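Local coordinates for RNA-dependent RNA polymerase (Farallon virus, PDB 6DX5), which carries, in the part crystallised here, a viral OTU cysteine protease domain that acts as a deubiquitinase, while the full-length protein is probably an RNA-directed RNA polymerase, at residues A[106-109]-A[110-114]; A[50-53]-A[54-57]. All coordinates share one frame; numbering follows the deposited sequence.

Contact 1. Residues A[106-109]-A[110-114]; sequences TRRG and LDLYL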
# COMPACT_ATOMS: atom_id res chain seq x y z
N THR A 106 21.87 0.16 -2.36
CA THR A 106 20.93 1.26 -2.51
C THR A 106 21.29 2.14 -3.69
O THR A 106 20.40 2.66 -4.35
CB THR A 106 20.84 2.06 -1.21
OG1 THR A 106 22.10 2.68 -0.94
CG2 THR A 106 20.49 1.14 -0.06
N ARG A 107 22.57 2.29 -4.03
CA ARG A 107 22.91 3.00 -5.25
C ARG A 107 22.38 2.28 -6.48
O ARG A 107 21.84 2.91 -7.40
CB ARG A 107 24.42 3.17 -5.35
CG ARG A 107 24.80 4.22 -6.33
CD ARG A 107 26.22 4.60 -6.09
NE ARG A 107 26.48 4.68 -4.65
CZ ARG A 107 27.61 4.28 -4.08
NH1 ARG A 107 28.56 3.74 -4.84
NH2 ARG A 107 27.77 4.38 -2.76
N ARG A 108 22.56 0.96 -6.54
CA ARG A 108 21.95 0.19 -7.61
C ARG A 108 20.43 0.32 -7.61
O ARG A 108 19.81 0.36 -8.69
CB ARG A 108 22.35 -1.28 -7.49
CG ARG A 108 21.98 -2.05 -8.72
CD ARG A 108 22.98 -1.66 -9.74
NE ARG A 108 23.24 -2.78 -10.65
CZ ARG A 108 23.96 -3.86 -10.36
NH1 ARG A 108 24.52 -4.00 -9.15
NH2 ARG A 108 24.11 -4.81 -11.28
N GLY A 109 19.80 0.35 -6.43
CA GLY A 109 18.34 0.41 -6.37
C GLY A 109 17.81 1.68 -7.00
O GLY A 109 16.86 1.66 -7.79
N LEU A 110 18.44 2.80 -6.68
CA LEU A 110 18.04 4.06 -7.29
C LEU A 110 18.21 4.03 -8.80
O LEU A 110 17.32 4.48 -9.53
CB LEU A 110 18.83 5.21 -6.66
CG LEU A 110 18.73 6.51 -7.45
CD1 LEU A 110 17.31 7.04 -7.31
CD2 LEU A 110 19.79 7.52 -6.91
N ASP A 111 19.34 3.49 -9.29
CA ASP A 111 19.53 3.40 -10.74
C ASP A 111 18.47 2.53 -11.42
O ASP A 111 18.01 2.85 -12.52
CB ASP A 111 20.94 2.90 -11.08
CG ASP A 111 22.06 3.85 -10.58
OD1 ASP A 111 23.14 3.32 -10.21
OD2 ASP A 111 21.88 5.10 -10.52
N LEU A 112 18.07 1.41 -10.78
CA LEU A 112 16.98 0.62 -11.34
C LEU A 112 15.68 1.43 -11.38
O LEU A 112 14.96 1.41 -12.38
CB LEU A 112 16.79 -0.67 -10.55
CG LEU A 112 17.96 -1.68 -10.60
CD1 LEU A 112 17.75 -2.81 -9.61
CD2 LEU A 112 18.18 -2.23 -11.99
N TYR A 113 15.37 2.15 -10.30
CA TYR A 113 14.17 2.98 -10.28
C TYR A 113 14.19 3.98 -11.43
O TYR A 113 13.22 4.09 -12.18
CB TYR A 113 14.02 3.71 -8.93
CG TYR A 113 12.95 4.81 -8.98
CD1 TYR A 113 11.60 4.48 -9.01
CD2 TYR A 113 13.30 6.15 -9.03
CE1 TYR A 113 10.63 5.46 -9.10
CE2 TYR A 113 12.34 7.14 -9.12
CZ TYR A 113 11.01 6.78 -9.13
OH TYR A 113 10.05 7.75 -9.21
N LEU A 114 15.29 4.73 -11.57
CA LEU A 114 15.39 5.72 -12.63
C LEU A 114 15.27 5.09 -14.02
O LEU A 114 14.68 5.69 -14.92
CB LEU A 114 16.72 6.48 -12.52
CG LEU A 114 16.79 7.28 -11.23
CD1 LEU A 114 18.12 7.92 -11.08
CD2 LEU A 114 15.64 8.32 -11.29
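Asp-111 turns its carboxylate back onto the carbonyl oxygen of Arg-107, one turn earlier in helix 103-117. Its CB lies 3.7 Å from Arg-108 O and about as close to Arg-107 O. With chi1 at -62°, CG stands opposite its own carbonyl carbon and beside the backbone N, which brings CG to 3.3 Å from Arg-107 O. At the tip, OD1 comes to 3.1 Å from Arg-107 O, two acceptors side by side with no hydrogen bond between them; OD2 stays farther off. That same carbonyl oxygen takes the backbone bond from Asp-111 N (3.2 Å), so the peptide N-H and the carboxylate of one residue crowd a single oxygen. The same backbone bond runs from Leu-110 N to Thr-106 O, from Leu-112 N to Arg-108 O and, at 3.0 Å, from Tyr-113 N to Gly-109 O. Leu-112, with a similar first torsion, lays CG 3.4 Å from Arg-108 O, an aliphatic carbon in the place where Asp-111 sets its carboxylate carbon. Arg-108 carries its guanidinium away to a salt bridge with Glu-85, while the phenol of Tyr-113 reaches Glu-128. Asp-111 OD1 remains 6.6 Å from Arg-107 NE and 6.1 Å from Arg-108 NE, too far for a salt bridge. The carboxylate therefore gains no direct ion pair from these two arginines, although their positive charges may still partly offset its unfavourable approach to a carbonyl oxygen.

Contact 2. Residues A[50-53]-A[54-57]; sequences EEMW and DTVK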
# COMPACT_ATOMS: atom_id res chain seq x y z
N GLU A 50 -2.42 20.97 -16.61
CA GLU A 50 -1.89 19.62 -16.72
C GLU A 50 -0.69 19.55 -17.68
O GLU A 50 0.03 18.53 -17.71
CB GLU A 50 -3.06 18.66 -17.05
CG GLU A 50 -3.48 18.50 -18.42
CD GLU A 50 -4.67 17.46 -18.62
OE1 GLU A 50 -5.90 17.80 -18.52
OE2 GLU A 50 -4.34 16.30 -18.98
N GLU A 51 -0.39 20.63 -18.39
CA GLU A 51 0.77 20.57 -19.27
C GLU A 51 2.11 20.75 -18.54
O GLU A 51 3.15 20.45 -19.11
CB GLU A 51 0.60 21.57 -20.42
CG GLU A 51 -0.69 21.22 -21.34
CD GLU A 51 -0.86 19.67 -21.77
OE1 GLU A 51 -1.97 19.05 -21.59
OE2 GLU A 51 0.10 19.07 -22.34
N MET A 52 2.11 21.12 -17.26
CA MET A 52 3.33 21.05 -16.47
C MET A 52 3.52 19.69 -15.82
O MET A 52 4.30 19.57 -14.86
CB MET A 52 3.35 22.19 -15.47
CG MET A 52 3.86 23.51 -16.17
SD MET A 52 3.99 24.79 -14.90
CE MET A 52 5.57 24.26 -14.14
N TRP A 53 2.86 18.65 -16.34
CA TRP A 53 3.08 17.32 -15.77
C TRP A 53 4.56 16.91 -15.82
O TRP A 53 5.02 16.10 -15.00
CB TRP A 53 2.24 16.25 -16.51
CG TRP A 53 2.66 16.02 -17.93
CD1 TRP A 53 2.09 16.62 -19.05
CD2 TRP A 53 3.71 15.17 -18.42
NE1 TRP A 53 2.74 16.20 -20.18
CE2 TRP A 53 3.74 15.32 -19.83
CE3 TRP A 53 4.62 14.29 -17.82
CZ2 TRP A 53 4.65 14.63 -20.65
CZ3 TRP A 53 5.56 13.63 -18.64
CH2 TRP A 53 5.55 13.80 -20.03
N ASP A 54 5.29 17.38 -16.83
CA ASP A 54 6.68 16.97 -17.05
C ASP A 54 7.60 17.60 -16.02
O ASP A 54 8.57 16.97 -15.58
CB ASP A 54 7.16 17.31 -18.47
CG ASP A 54 6.84 18.79 -18.90
OD1 ASP A 54 6.11 19.53 -18.16
OD2 ASP A 54 7.30 19.23 -19.99
N THR A 55 7.31 18.86 -15.64
CA THR A 55 8.03 19.50 -14.54
C THR A 55 7.72 18.79 -13.22
O THR A 55 8.59 18.62 -12.36
CB THR A 55 7.64 20.95 -14.49
OG1 THR A 55 7.96 21.54 -15.76
CG2 THR A 55 8.32 21.72 -13.34
N VAL A 56 6.48 18.35 -13.05
CA VAL A 56 6.12 17.59 -11.87
C VAL A 56 6.89 16.27 -11.85
O VAL A 56 7.47 15.87 -10.84
CB VAL A 56 4.59 17.36 -11.83
CG1 VAL A 56 4.25 16.32 -10.75
CG2 VAL A 56 3.86 18.69 -11.57
N LYS A 57 6.90 15.56 -12.99
CA LYS A 57 7.66 14.33 -13.05
C LYS A 57 9.14 14.60 -12.74
O LYS A 57 9.76 13.87 -11.94
CB LYS A 57 7.51 13.72 -14.43
CG LYS A 57 8.26 12.37 -14.60
CD LYS A 57 7.86 11.67 -15.95
CE LYS A 57 8.64 10.32 -16.07
NZ LYS A 57 8.54 9.58 -17.38
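Trp-53 O accepts the backbone N-H of Lys-57 at 2.8 Å, a fairly straight bond (160° at the hydrogen). One residue earlier, Met-52 O receives Val-56 N at 3.1 Å, and Val-56 CG2 rests against the same oxygen. The indole of Trp-53 folds forward over the start of the helix: its CG sits between backbone N and carbonyl carbon (chi1 67°), which turns one ring face onto the backbone N and CB of Asp-54. Asp-54 CB lies over that face, 3.9 Å from the centroid of the six-membered ring and only 6° off its normal, a CH-pi contact. At the ring edge, near its plane, CZ3 meets Lys-57 CD at 4.0 Å, part of an extended aliphatic chain that runs on past the indole. Asp-54 OD1 accepts the N-H of the next residue, Thr-55 N, at 2.9 Å, from above the carboxylate plane and in a bent bond; it also lies 3.2 Å from Glu-51 O, two acceptors with no bond between them. Met-52, bent at chi3, lays CE alongside Thr-55, 3.8 Å from CG2. Toward helix 37-47, Val-56 packs on Ala-43 and Phe-47, and Trp-53 also touches Arg-40. The arrangement is that of a helix N-terminus, with Met-52 at the N-cap position: a short 3-10 turn leads into helix 53-66 of the OTU domain, with the indole of Trp-53 lying against Asp-54 and Lys-57 of the first turn.

In the fold
Contact 2 comes first along the chain, where the loop after helix 37-47 enters helix 53-66; contact 1 follows within helix 103-117, beyond helix 72-86 and the unmodelled residues 89-101. Their centres are 23 Å apart and their nearest atoms about 7 Å, so they do not touch. Helix 53-66 connects them: it starts in contact 2, and farther along, Leu-61, Ala-64 and Arg-65 meet Tyr-113 and Leu-114 of contact 1. The amine of Lys-57 also reaches, weakly, the carbonyls of Ala-117 and Lys-119 just past residues 110-114. Both contacts thus belong to the helical part of the OTU-like protease domain, with contact 1 the farther from the chain centre.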